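Local coordinates for phospholethanolamine N-methyltransferase 2 (Haemonchus contortus, PDB 4KRI), which probably catalyses S-adenosylmethionine-dependent methylation of phosphomonomethylethanolamine, a late step in nematode phosphocholine biosynthesis, at residues A259-R264 with V273-C278; I101-L106 with N142-S147; A5-L10 with D33-A38; K85-A90 with D123-E128. All coordinates share one frame; numbering follows the deposited sequence.

In the fold
The chain passes through contact 3 first, then through contacts 4 and 2, whose segments alternate, and reaches contact 1 last. Contacts 2 and 4 lie in the N-terminal family region, with centres about 21 Å apart; contact 3 sits beside contact 2, its centre about 12 Å away. Contact 1 belongs to the methyltransferase domain that binds S-adenosylhomocysteine. It too has its centre about 12 Å from that of contact 2; strands 132-143 and 273-277 pair antiparallel here, and Glu143 OE1 probably accepts a bond from Tyr275 N. Contact 2 therefore stands at the seam of the two halves, whereas contact 4, about 26 Å between centres from contact 1, lies far from it.

Contact 1: A259-R264 with V273-C278; sequences AVALER and VTYAVC
Ala261 sets its methyl group over one face of the Tyr275 ring, and this small overlap is the tight point between helix 255-268 and strand 273-277. The CB of Ala261 lies 3.9 Å from the centroid of the Tyr275 ring and 21° off the ring normal, a CH-pi contact displaced toward the rim, with CE2 and CZ as the nearest ring carbons. Leu262 works differently: its CD2 meets Tyr275 CD2 at 3.9 Å from the edge, close to the ring plane, as the two side chains run past each other in opposite directions. With CG beside the backbone N (chi1 -66°), the tyrosine ring comes to lie under the alanine while its edge meets the leucine. Such packing belongs to the beta-alpha-beta unit made by strand 247-252, helix 255-268 and strand 273-277, part of the Rossmann-like class I methyltransferase fold; Cys278, the residue after Val277, touches the bound S-adenosylhomocysteine. Beyond the ring the fit gives way to water. A single water bridges the two elements, donating to Ala261 O over 2.8 Å and lying 2.7 Å from Tyr275 OH, so the phenol reaches the helix backbone indirectly. The partly exposed flank of the helix carries charged side chains. There Val260 CG1 stands 3.4 Å above the plane of the Arg264 guanidinium, toward its rim, while Arg264 NH1 forms a salt bridge with Glu194 and Glu263 pairs with Lys267 one turn further along.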
loop_
_atom_site.group_PDB
_atom_site.type_symbol
_atom_site.label_atom_id
_atom_site.label_comp_id
_atom_site.label_asym_id
_atom_site.label_seq_id
_atom_site.Cartn_x
_atom_site.Cartn_y
_atom_site.Cartn_z
ATOM N N ALA A 259 4.016 -6.841 3.503
ATOM C CA ALA A 259 5.005 -7.554 4.308
ATOM C C ALA A 259 5.748 -8.579 3.451
ATOM O O ALA A 259 6.970 -8.756 3.596
ATOM C CB ALA A 259 4.331 -8.244 5.483
ATOM N N VAL A 260 5.009 -9.251 2.572
ATOM C CA VAL A 260 5.582 -10.272 1.694
ATOM C C VAL A 260 6.452 -9.642 0.613
ATOM O O VAL A 260 7.573 -10.086 0.358
ATOM C CB VAL A 260 4.489 -11.109 1.029
ATOM C CG1 VAL A 260 5.100 -12.150 0.112
ATOM C CG2 VAL A 260 3.617 -11.773 2.085
ATOM N N ALA A 261 5.934 -8.597 -0.018
ATOM C CA ALA A 261 6.699 -7.885 -1.032
ATOM C C ALA A 261 8.031 -7.381 -0.467
ATOM O O ALA A 261 9.075 -7.513 -1.105
ATOM C CB ALA A 261 5.868 -6.723 -1.607
ATOM N N LEU A 262 7.984 -6.816 0.742
ATOM C CA LEU A 262 9.137 -6.218 1.375
ATOM C C LEU A 262 10.139 -7.275 1.765
ATOM O O LEU A 262 11.331 -7.092 1.540
ATOM C CB LEU A 262 8.715 -5.395 2.600
ATOM C CG LEU A 262 8.074 -4.055 2.242
ATOM C CD1 LEU A 262 7.227 -3.552 3.389
ATOM C CD2 LEU A 262 9.170 -3.049 1.943
ATOM N N GLU A 263 9.657 -8.388 2.322
ATOM C CA GLU A 263 10.550 -9.478 2.719
ATOM C C GLU A 263 11.317 -9.964 1.505
ATOM O O GLU A 263 12.529 -10.218 1.569
ATOM C CB GLU A 263 9.733 -10.638 3.284
ATOM C CG GLU A 263 10.548 -11.884 3.582
ATOM C CD GLU A 263 9.707 -13.009 4.153
ATOM O OE1 GLU A 263 8.518 -12.773 4.463
ATOM O OE2 GLU A 263 10.236 -14.130 4.293
ATOM N N ARG A 264 10.604 -10.073 0.392
ATOM C CA ARG A 264 11.187 -10.648 -0.811
ATOM C C ARG A 264 12.176 -9.722 -1.507
ATOM O O ARG A 264 13.223 -10.165 -1.966
ATOM C CB ARG A 264 10.097 -11.170 -1.740
ATOM C CG ARG A 264 9.445 -12.420 -1.168
ATOM C CD ARG A 264 8.319 -12.943 -2.023
ATOM N NE ARG A 264 7.597 -13.991 -1.304
ATOM C CZ ARG A 264 6.594 -14.699 -1.812
ATOM N NH1 ARG A 264 6.192 -14.493 -3.057
ATOM N NH2 ARG A 264 6.002 -15.628 -1.069
ATOM N N VAL A 273 13.241 -1.043 -7.092
ATOM C CA VAL A 273 11.915 -1.259 -6.535
ATOM C C VAL A 273 11.800 -0.790 -5.096
ATOM O O VAL A 273 12.600 -1.164 -4.253
ATOM C CB VAL A 273 11.564 -2.743 -6.576
ATOM C CG1 VAL A 273 10.207 -2.989 -5.911
ATOM C CG2 VAL A 273 11.524 -3.212 -8.020
ATOM N N THR A 274 10.793 0.031 -4.819
ATOM C CA THR A 274 10.528 0.472 -3.448
ATOM C C THR A 274 9.021 0.331 -3.205
ATOM O O THR A 274 8.256 0.220 -4.161
ATOM C CB THR A 274 10.990 1.917 -3.205
ATOM O OG1 THR A 274 10.347 2.791 -4.148
ATOM C CG2 THR A 274 12.547 2.021 -3.314
ATOM N N TYR A 275 8.610 0.326 -1.939
ATOM C CA TYR A 275 7.217 0.070 -1.570
ATOM C C TYR A 275 6.737 1.020 -0.470
ATOM O O TYR A 275 7.543 1.524 0.315
ATOM C CB TYR A 275 7.079 -1.365 -1.055
ATOM C CG TYR A 275 7.333 -2.455 -2.075
ATOM C CD1 TYR A 275 6.577 -2.540 -3.234
ATOM C CD2 TYR A 275 8.307 -3.419 -1.857
ATOM C CE1 TYR A 275 6.786 -3.558 -4.162
ATOM C CE2 TYR A 275 8.525 -4.445 -2.783
ATOM C CZ TYR A 275 7.777 -4.495 -3.928
ATOM O OH TYR A 275 7.995 -5.528 -4.824
ATOM N N ALA A 276 5.424 1.265 -0.407
ATOM C CA ALA A 276 4.838 2.048 0.693
ATOM C C ALA A 276 3.468 1.479 1.031
ATOM O O ALA A 276 2.749 1.046 0.132
ATOM C CB ALA A 276 4.705 3.532 0.317
ATOM N N VAL A 277 3.126 1.429 2.318
ATOM C CA VAL A 277 1.762 1.087 2.707
ATOM C C VAL A 277 0.970 2.392 2.732
ATOM O O VAL A 277 1.312 3.310 3.477
ATOM C CB VAL A 277 1.713 0.483 4.122
ATOM C CG1 VAL A 277 0.309 -0.018 4.441
ATOM C CG2 VAL A 277 2.715 -0.647 4.254
ATOM N N CYS A 278 -0.073 2.483 1.914
ATOM C CA CYS A 278 -0.950 3.662 1.931
ATOM C C CYS A 278 -2.156 3.403 1.076
ATOM O O CYS A 278 -2.190 2.440 0.322
ATOM C CB CYS A 278 -0.226 4.912 1.424
ATOM S SG CYS A 278 0.393 4.792 -0.298
HETATM O O HOH W 1 9.203 -7.745 -3.893
#

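Contact 2: I101-L106 with N142-S147; sequences ILRQDL and NEVLDS
Arg103 lays the middle of its side chain across the CG2 methyl of Val144, the two side chains meeting at about a right angle. Both CG and NE of Arg103 are 3.9 Å from Val144 CG2, so one methyl group serves the aliphatic part of the arginine and the start of its guanidinium alike. A bend at chi2 (-78°) brings NE back to the same methyl that CG touches. Farther out, Ser147 OG lies near the guanidinium plane at 4.2 Å from Arg103 NH2, too far for a bond. The two groups are instead joined through Asp156, which forms a salt bridge with Arg103 NE through OD1 and takes a hydrogen bond from Ser147 OG at OD2. Asn70 and Ser2 bond to NH1 and NH2 respectively, so all three guanidinium nitrogens of this buried arginine have partners, which would be expected to hold its rotation firmly. Val144 occupies the N-cap position of helix 145-151, and Gln9 bonds with the backbone on both sides of it, at Glu143 O and Leu145 N. The result is a strand-to-helix junction packed against strand 98-105, in an N-terminal region whose strand order is consistent with a Rossmann-like methyltransferase fold.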
loop_
_atom_site.group_PDB
_atom_site.type_symbol
_atom_site.label_atom_id
_atom_site.label_comp_id
_atom_site.label_asym_id
_atom_site.label_seq_id
_atom_site.Cartn_x
_atom_site.Cartn_y
_atom_site.Cartn_z
ATOM N N ILE A 101 5.742 11.144 13.385
ATOM C CA ILE A 101 6.600 10.542 12.375
ATOM C C ILE A 101 7.565 9.640 13.129
ATOM O O ILE A 101 8.371 10.114 13.929
ATOM C CB ILE A 101 7.402 11.614 11.606
ATOM C CG1 ILE A 101 6.462 12.618 10.917
ATOM C CG2 ILE A 101 8.329 10.955 10.586
ATOM C CD1 ILE A 101 5.464 11.975 9.908
ATOM N N LEU A 102 7.468 8.335 12.904
ATOM C CA LEU A 102 8.246 7.387 13.672
ATOM C C LEU A 102 9.137 6.589 12.735
ATOM O O LEU A 102 8.650 5.900 11.845
ATOM C CB LEU A 102 7.319 6.442 14.450
ATOM C CG LEU A 102 7.987 5.192 15.043
ATOM C CD1 LEU A 102 8.868 5.561 16.193
ATOM C CD2 LEU A 102 6.941 4.175 15.479
ATOM N N ARG A 103 10.445 6.700 12.927
ATOM C CA ARG A 103 11.397 5.967 12.108
ATOM C C ARG A 103 12.042 4.893 12.970
ATOM O O ARG A 103 12.636 5.183 14.010
ATOM C CB ARG A 103 12.478 6.920 11.572
ATOM C CG ARG A 103 13.508 6.305 10.593
ATOM C CD ARG A 103 14.590 5.481 11.310
ATOM N NE ARG A 103 15.682 5.116 10.413
ATOM C CZ ARG A 103 16.782 5.841 10.239
ATOM N NH1 ARG A 103 16.965 6.977 10.906
ATOM N NH2 ARG A 103 17.711 5.423 9.397
ATOM N N GLN A 104 11.939 3.648 12.532
ATOM C CA GLN A 104 12.589 2.556 13.227
ATOM C C GLN A 104 13.060 1.530 12.218
ATOM O O GLN A 104 12.273 1.076 11.382
ATOM C CB GLN A 104 11.623 1.917 14.228
ATOM C CG GLN A 104 12.235 0.809 15.069
ATOM C CD GLN A 104 13.293 1.317 16.026
ATOM O OE1 GLN A 104 13.162 2.401 16.600
ATOM N NE2 GLN A 104 14.361 0.539 16.194
ATOM N N ASP A 105 14.340 1.164 12.302
ATOM C CA ASP A 105 14.912 0.130 11.436
ATOM C C ASP A 105 14.518 -1.254 11.946
ATOM O O ASP A 105 14.763 -1.577 13.113
ATOM C CB ASP A 105 16.431 0.273 11.414
ATOM C CG ASP A 105 17.107 -0.724 10.498
ATOM O OD1 ASP A 105 16.437 -1.311 9.616
ATOM O OD2 ASP A 105 18.328 -0.909 10.661
ATOM N N LEU A 106 13.904 -2.068 11.086
ATOM C CA LEU A 106 13.487 -3.414 11.475
ATOM C C LEU A 106 14.342 -4.507 10.810
ATOM O O LEU A 106 13.980 -5.678 10.833
ATOM C CB LEU A 106 11.992 -3.633 11.180
ATOM C CG LEU A 106 10.994 -2.737 11.927
ATOM C CD1 LEU A 106 9.575 -3.127 11.565
ATOM C CD2 LEU A 106 11.188 -2.839 13.421
ATOM N N ASN A 142 6.426 4.234 5.061
ATOM C CA ASN A 142 7.380 4.347 3.972
ATOM C C ASN A 142 8.688 3.678 4.328
ATOM O O ASN A 142 8.973 3.429 5.502
ATOM C CB ASN A 142 7.676 5.814 3.655
ATOM C CG ASN A 142 6.532 6.500 2.944
ATOM O OD1 ASN A 142 6.336 6.316 1.734
ATOM N ND2 ASN A 142 5.793 7.333 3.680
ATOM N N GLU A 143 9.487 3.396 3.309
ATOM C CA GLU A 143 10.864 2.964 3.543
ATOM C C GLU A 143 11.781 4.170 3.584
ATOM O O GLU A 143 11.590 5.124 2.819
ATOM C CB GLU A 143 11.345 2.052 2.411
ATOM C CG GLU A 143 10.558 0.764 2.256
ATOM C CD GLU A 143 11.044 -0.043 1.062
ATOM O OE1 GLU A 143 10.822 0.417 -0.071
ATOM O OE2 GLU A 143 11.683 -1.110 1.239
ATOM N N VAL A 144 12.791 4.113 4.455
ATOM C CA VAL A 144 13.864 5.094 4.426
ATOM C C VAL A 144 14.698 4.842 3.173
ATOM O O VAL A 144 15.312 3.782 3.030
ATOM C CB VAL A 144 14.783 4.969 5.658
ATOM C CG1 VAL A 144 15.911 6.010 5.592
ATOM C CG2 VAL A 144 13.970 5.152 6.916
ATOM N N LEU A 145 14.704 5.794 2.248
ATOM C CA LEU A 145 15.296 5.537 0.932
ATOM C C LEU A 145 16.824 5.495 0.985
ATOM O O LEU A 145 17.461 4.744 0.234
ATOM C CB LEU A 145 14.787 6.554 -0.105
ATOM C CG LEU A 145 13.294 6.387 -0.395
ATOM C CD1 LEU A 145 12.781 7.516 -1.275
ATOM C CD2 LEU A 145 13.030 5.044 -1.051
ATOM N N ASP A 146 17.412 6.278 1.882
ATOM C CA ASP A 146 18.851 6.249 2.058
ATOM C C ASP A 146 19.276 4.824 2.361
ATOM O O ASP A 146 20.320 4.360 1.903
ATOM C CB ASP A 146 19.238 7.164 3.216
ATOM C CG ASP A 146 20.712 7.365 3.322
ATOM O OD1 ASP A 146 21.254 8.192 2.549
ATOM O OD2 ASP A 146 21.336 6.703 4.188
ATOM N N SER A 147 18.464 4.125 3.136
ATOM C CA SER A 147 18.855 2.786 3.570
ATOM C C SER A 147 18.780 1.794 2.417
ATOM O O SER A 147 19.587 0.871 2.339
ATOM C CB SER A 147 17.977 2.336 4.740
ATOM O OG SER A 147 18.218 3.178 5.852
#

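Contact 3: A5-L10 with D33-A38; sequences AVERQL and DDQRKA
Glu7 lies between helices 5-18 and 33-40, resting on Gln35 and Ala38, and makes a helix-helix contact within the N-terminal part of the molecule. Of the three residues Glu7 buries the most surface, and it does so chiefly with carbon and the backbone as partners. Its CG, placed beside the backbone N, approaches Gln35 O at 3.5 Å and Ala38 CB at 3.8 Å. A bend at chi2 (76°) then turns the carboxylate so that its two oxygens face different residues of the neighbouring helix. They consequently divide the surface between them: OE1 of Glu7 faces the methyl of Ala38, CB at 3.8 Å, whereas OE2 is pressed against the stem of Gln35. The glutamate and glutamine side chains cross at about a right angle, yet their carboxylate and amide planes are only 24° apart. Asn70 of strand 64-70 touches both Glu7 and Gln35, placing the contact beside that strand. On the far side of helix 33-40, Arg36 binds Asp33 OD2 through NH2 and also makes a cation-pi contact with Phe51. Burial in carbon surroundings could raise the pKa of Glu7, and its OE2, which has no polar partner in the model, lies 3.3 Å from Gln35 CB and 3.4 Å from Gln35 CG.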
loop_
_atom_site.group_PDB
_atom_site.type_symbol
_atom_site.label_atom_id
_atom_site.label_comp_id
_atom_site.label_asym_id
_atom_site.label_seq_id
_atom_site.Cartn_x
_atom_site.Cartn_y
_atom_site.Cartn_z
ATOM N N ALA A 5 20.274 12.854 4.253
ATOM C CA ALA A 5 19.122 12.566 3.406
ATOM C C ALA A 5 17.981 11.940 4.203
ATOM O O ALA A 5 16.806 12.134 3.868
ATOM C CB ALA A 5 19.521 11.661 2.235
ATOM N N VAL A 6 18.310 11.190 5.256
ATOM C CA VAL A 6 17.265 10.555 6.054
ATOM C C VAL A 6 16.391 11.571 6.784
ATOM O O VAL A 6 15.157 11.480 6.754
ATOM C CB VAL A 6 17.846 9.584 7.078
ATOM C CG1 VAL A 6 16.729 9.025 7.946
ATOM C CG2 VAL A 6 18.542 8.459 6.362
ATOM N N GLU A 7 17.021 12.536 7.449
ATOM C CA GLU A 7 16.250 13.540 8.176
ATOM C C GLU A 7 15.395 14.376 7.233
ATOM O O GLU A 7 14.282 14.774 7.585
ATOM C CB GLU A 7 17.158 14.426 9.034
ATOM C CG GLU A 7 17.642 13.748 10.300
ATOM C CD GLU A 7 18.742 12.740 10.059
ATOM O OE1 GLU A 7 19.560 12.955 9.143
ATOM O OE2 GLU A 7 18.797 11.733 10.795
ATOM N N ARG A 8 15.899 14.637 6.028
ATOM C CA ARG A 8 15.090 15.362 5.061
ATOM C C ARG A 8 13.854 14.559 4.682
ATOM O O ARG A 8 12.769 15.123 4.546
ATOM C CB ARG A 8 15.908 15.770 3.836
ATOM C CG ARG A 8 16.874 16.917 4.171
ATOM C CD ARG A 8 17.563 17.466 2.950
ATOM N NE ARG A 8 16.617 17.995 1.975
ATOM C CZ ARG A 8 16.239 19.269 1.900
ATOM N NH1 ARG A 8 16.718 20.172 2.755
ATOM N NH2 ARG A 8 15.382 19.642 0.961
ATOM N N GLN A 9 14.002 13.243 4.550
ATOM C CA GLN A 9 12.844 12.418 4.222
ATOM C C GLN A 9 11.825 12.380 5.371
ATOM O O GLN A 9 10.615 12.376 5.125
ATOM C CB GLN A 9 13.274 10.994 3.814
ATOM C CG GLN A 9 12.134 10.207 3.198
ATOM C CD GLN A 9 12.438 8.735 2.972
ATOM O OE1 GLN A 9 13.582 8.284 3.104
ATOM N NE2 GLN A 9 11.401 7.975 2.629
ATOM N N LEU A 10 12.305 12.371 6.618
ATOM C CA LEU A 10 11.390 12.383 7.761
ATOM C C LEU A 10 10.519 13.634 7.727
ATOM O O LEU A 10 9.313 13.565 7.984
ATOM C CB LEU A 10 12.145 12.315 9.095
ATOM C CG LEU A 10 12.902 11.017 9.350
ATOM C CD1 LEU A 10 13.483 11.014 10.748
ATOM C CD2 LEU A 10 11.978 9.836 9.155
ATOM N N ASP A 33 22.765 12.331 18.873
ATOM C CA ASP A 33 22.770 13.794 18.835
ATOM C C ASP A 33 22.932 14.408 17.444
ATOM O O ASP A 33 22.308 15.421 17.129
ATOM C CB ASP A 33 23.834 14.340 19.793
ATOM C CG ASP A 33 23.542 13.988 21.238
ATOM O OD1 ASP A 33 24.468 13.519 21.938
ATOM O OD2 ASP A 33 22.381 14.181 21.670
ATOM N N ASP A 34 23.757 13.793 16.607
ATOM C CA ASP A 34 23.973 14.318 15.265
ATOM C C ASP A 34 22.715 14.251 14.386
ATOM O O ASP A 34 22.386 15.216 13.695
ATOM C CB ASP A 34 25.157 13.610 14.607
ATOM C CG ASP A 34 26.456 13.828 15.370
ATOM O OD1 ASP A 34 26.753 14.991 15.739
ATOM O OD2 ASP A 34 27.172 12.832 15.615
ATOM N N GLN A 35 22.013 13.121 14.413
ATOM C CA GLN A 35 20.749 13.006 13.684
ATOM C C GLN A 35 19.701 13.982 14.232
ATOM O O GLN A 35 18.966 14.612 13.469
ATOM C CB GLN A 35 20.233 11.563 13.717
ATOM C CG GLN A 35 21.145 10.573 12.986
ATOM C CD GLN A 35 20.889 9.123 13.380
ATOM O OE1 GLN A 35 19.917 8.816 14.072
ATOM N NE2 GLN A 35 21.769 8.228 12.944
ATOM N N ARG A 36 19.655 14.119 15.556
ATOM C CA ARG A 36 18.726 15.037 16.214
ATOM C C ARG A 36 18.942 16.493 15.778
ATOM O O ARG A 36 17.982 17.218 15.494
ATOM C CB ARG A 36 18.837 14.904 17.739
ATOM C CG ARG A 36 17.890 15.811 18.523
ATOM C CD ARG A 36 18.636 16.990 19.113
ATOM N NE ARG A 36 19.777 16.550 19.907
ATOM C CZ ARG A 36 20.666 17.374 20.458
ATOM N NH1 ARG A 36 20.544 18.684 20.294
ATOM N NH2 ARG A 36 21.678 16.888 21.170
ATOM N N LYS A 37 20.202 16.914 15.716
ATOM C CA LYS A 37 20.524 18.272 15.282
ATOM C C LYS A 37 20.224 18.502 13.799
ATOM O O LYS A 37 19.822 19.599 13.402
ATOM C CB LYS A 37 21.987 18.587 15.578
ATOM C CG LYS A 37 22.314 18.647 17.051
ATOM C CD LYS A 37 23.817 18.542 17.254
ATOM C CE LYS A 37 24.188 18.660 18.718
ATOM N NZ LYS A 37 25.661 18.702 18.875
ATOM N N ALA A 38 20.426 17.467 12.987
ATOM C CA ALA A 38 20.065 17.520 11.571
ATOM C C ALA A 38 18.561 17.742 11.394
ATOM O O ALA A 38 18.127 18.449 10.483
ATOM C CB ALA A 38 20.493 16.243 10.868
#

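Contact 4: K85-A90 with D123-E128; sequences KFITAA and DVFRLE
Phe125 can be followed outward along the side of helix 80-93, beginning where its CB comes within 4.1 Å of Ile87 CG2. The next atoms stay with the same methyl group, and the closest of them, Phe125 CD2, lies 3.6 Å from Ile87 CG2. Across the ring, CD1 of Phe125 faces CD1 of Ile87 more loosely, at 4.2 Å. Ile87 CB stands over the centre of the phenylalanine ring, 9° off its normal, in a CH-pi contact. Toward the tip, CE2 lies by both Ile87 CG2 and Thr88 OG1, and CZ of Phe125 is 3.4 Å from Thr88 OG1, which comes in obliquely and is hydrogen-bonded to Asp84 O within its own helix. Phe125 is the first residue to leave helical geometry after helix 114-124, so the ring marks the turn toward strand 127-129, in an N-terminal region whose strand order is consistent with a Rossmann-like methyltransferase fold. A chi1 of -162°, which sets CG anti to N, directs the ring of Phe125 across to helix 80-93. Two residues on, Leu127 adds a second hold, its CD1 and CD2 each 4.1 Å from Thr88 CG2. Arg126 NH1 reaches back to Phe125 O over 2.8 Å and, more bent, to Asp123 O, tying the turn to the helix end.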
loop_
_atom_site.group_PDB
_atom_site.type_symbol
_atom_site.label_atom_id
_atom_site.label_comp_id
_atom_site.label_asym_id
_atom_site.label_seq_id
_atom_site.Cartn_x
_atom_site.Cartn_y
_atom_site.Cartn_z
ATOM N N LYS A 85 3.785 2.164 27.124
ATOM C CA LYS A 85 4.196 3.405 27.773
ATOM C C LYS A 85 4.548 4.476 26.745
ATOM O O LYS A 85 4.183 5.640 26.908
ATOM C CB LYS A 85 5.361 3.173 28.743
ATOM C CG LYS A 85 4.904 2.959 30.165
ATOM C CD LYS A 85 5.952 2.236 30.988
ATOM C CE LYS A 85 5.440 1.984 32.398
ATOM N NZ LYS A 85 5.091 3.268 33.080
ATOM N N PHE A 86 5.240 4.079 25.683
ATOM C CA PHE A 86 5.617 5.031 24.644
ATOM C C PHE A 86 4.406 5.562 23.895
ATOM O O PHE A 86 4.295 6.762 23.671
ATOM C CB PHE A 86 6.589 4.426 23.627
ATOM C CG PHE A 86 6.645 5.197 22.339
ATOM C CD1 PHE A 86 7.326 6.403 22.268
ATOM C CD2 PHE A 86 5.990 4.737 21.208
ATOM C CE1 PHE A 86 7.364 7.133 21.085
ATOM C CE2 PHE A 86 6.021 5.462 20.025
ATOM C CZ PHE A 86 6.718 6.659 19.964
ATOM N N ILE A 87 3.512 4.673 23.476
ATOM C CA ILE A 87 2.355 5.128 22.700
ATOM C C ILE A 87 1.515 6.069 23.545
ATOM O O ILE A 87 1.017 7.085 23.056
ATOM C CB ILE A 87 1.494 3.965 22.210
ATOM C CG1 ILE A 87 2.337 3.036 21.340
ATOM C CG2 ILE A 87 0.304 4.487 21.417
ATOM C CD1 ILE A 87 1.635 1.742 20.954
ATOM N N THR A 88 1.376 5.721 24.820
ATOM C CA THR A 88 0.665 6.560 25.772
ATOM C C THR A 88 1.307 7.938 25.870
ATOM O O THR A 88 0.620 8.954 25.768
ATOM C CB THR A 88 0.627 5.904 27.158
ATOM O OG1 THR A 88 -0.084 4.665 27.062
ATOM C CG2 THR A 88 -0.073 6.807 28.162
ATOM N N ALA A 89 2.624 7.973 26.031
ATOM C CA ALA A 89 3.329 9.242 26.209
ATOM C C ALA A 89 3.278 10.057 24.920
ATOM O O ALA A 89 3.162 11.280 24.949
ATOM C CB ALA A 89 4.775 8.999 26.633
ATOM N N ALA A 90 3.368 9.375 23.784
ATOM C CA ALA A 90 3.294 10.061 22.498
ATOM C C ALA A 90 1.936 10.729 22.306
ATOM O O ALA A 90 1.863 11.891 21.910
ATOM C CB ALA A 90 3.592 9.093 21.357
ATOM N N ASP A 123 -2.480 1.057 15.393
ATOM C CA ASP A 123 -3.814 1.377 14.866
ATOM C C ASP A 123 -4.919 1.044 15.869
ATOM O O ASP A 123 -6.000 1.638 15.845
ATOM C CB ASP A 123 -4.047 0.631 13.545
ATOM C CG ASP A 123 -5.111 1.282 12.672
ATOM O OD1 ASP A 123 -5.162 2.530 12.589
ATOM O OD2 ASP A 123 -5.903 0.542 12.056
ATOM N N VAL A 124 -4.633 0.096 16.756
ATOM C CA VAL A 124 -5.621 -0.434 17.692
ATOM C C VAL A 124 -5.581 0.270 19.053
ATOM O O VAL A 124 -6.603 0.389 19.731
ATOM C CB VAL A 124 -5.427 -1.969 17.845
ATOM C CG1 VAL A 124 -6.065 -2.498 19.111
ATOM C CG2 VAL A 124 -5.983 -2.691 16.620
ATOM N N PHE A 125 -4.405 0.752 19.440
ATOM C CA PHE A 125 -4.222 1.357 20.763
ATOM C C PHE A 125 -5.168 2.533 21.047
ATOM O O PHE A 125 -5.352 3.418 20.216
ATOM C CB PHE A 125 -2.767 1.791 20.970
ATOM C CG PHE A 125 -2.403 2.015 22.412
ATOM C CD1 PHE A 125 -1.845 0.993 23.166
ATOM C CD2 PHE A 125 -2.620 3.246 23.018
ATOM C CE1 PHE A 125 -1.511 1.191 24.497
ATOM C CE2 PHE A 125 -2.288 3.453 24.351
ATOM C CZ PHE A 125 -1.728 2.425 25.091
ATOM N N ARG A 126 -5.766 2.527 22.233
ATOM C CA ARG A 126 -6.667 3.604 22.632
ATOM C C ARG A 126 -6.291 4.144 24.008
ATOM O O ARG A 126 -5.908 3.387 24.900
ATOM C CB ARG A 126 -8.124 3.117 22.630
ATOM C CG ARG A 126 -8.697 2.815 21.247
ATOM C CD ARG A 126 -8.803 4.070 20.392
ATOM N NE ARG A 126 -9.289 3.786 19.041
ATOM C CZ ARG A 126 -8.502 3.603 17.984
ATOM N NH1 ARG A 126 -7.179 3.668 18.114
ATOM N NH2 ARG A 126 -9.034 3.364 16.794
ATOM N N LEU A 127 -6.387 5.460 24.174
ATOM C CA LEU A 127 -6.097 6.084 25.461
ATOM C C LEU A 127 -7.272 6.942 25.898
ATOM O O LEU A 127 -7.809 7.716 25.105
ATOM C CB LEU A 127 -4.833 6.948 25.363
ATOM C CG LEU A 127 -4.471 7.744 26.614
ATOM C CD1 LEU A 127 -4.177 6.801 27.759
ATOM C CD2 LEU A 127 -3.276 8.675 26.348
ATOM N N GLU A 128 -7.684 6.806 27.154
ATOM C CA GLU A 128 -8.727 7.685 27.669
ATOM C C GLU A 128 -8.244 9.136 27.772
ATOM O O GLU A 128 -7.204 9.416 28.359
ATOM C CB GLU A 128 -9.225 7.208 29.034
ATOM C CG GLU A 128 -10.176 8.196 29.693
ATOM C CD GLU A 128 -10.630 7.753 31.072
ATOM O OE1 GLU A 128 -11.167 6.629 31.193
ATOM O OE2 GLU A 128 -10.449 8.530 32.035
#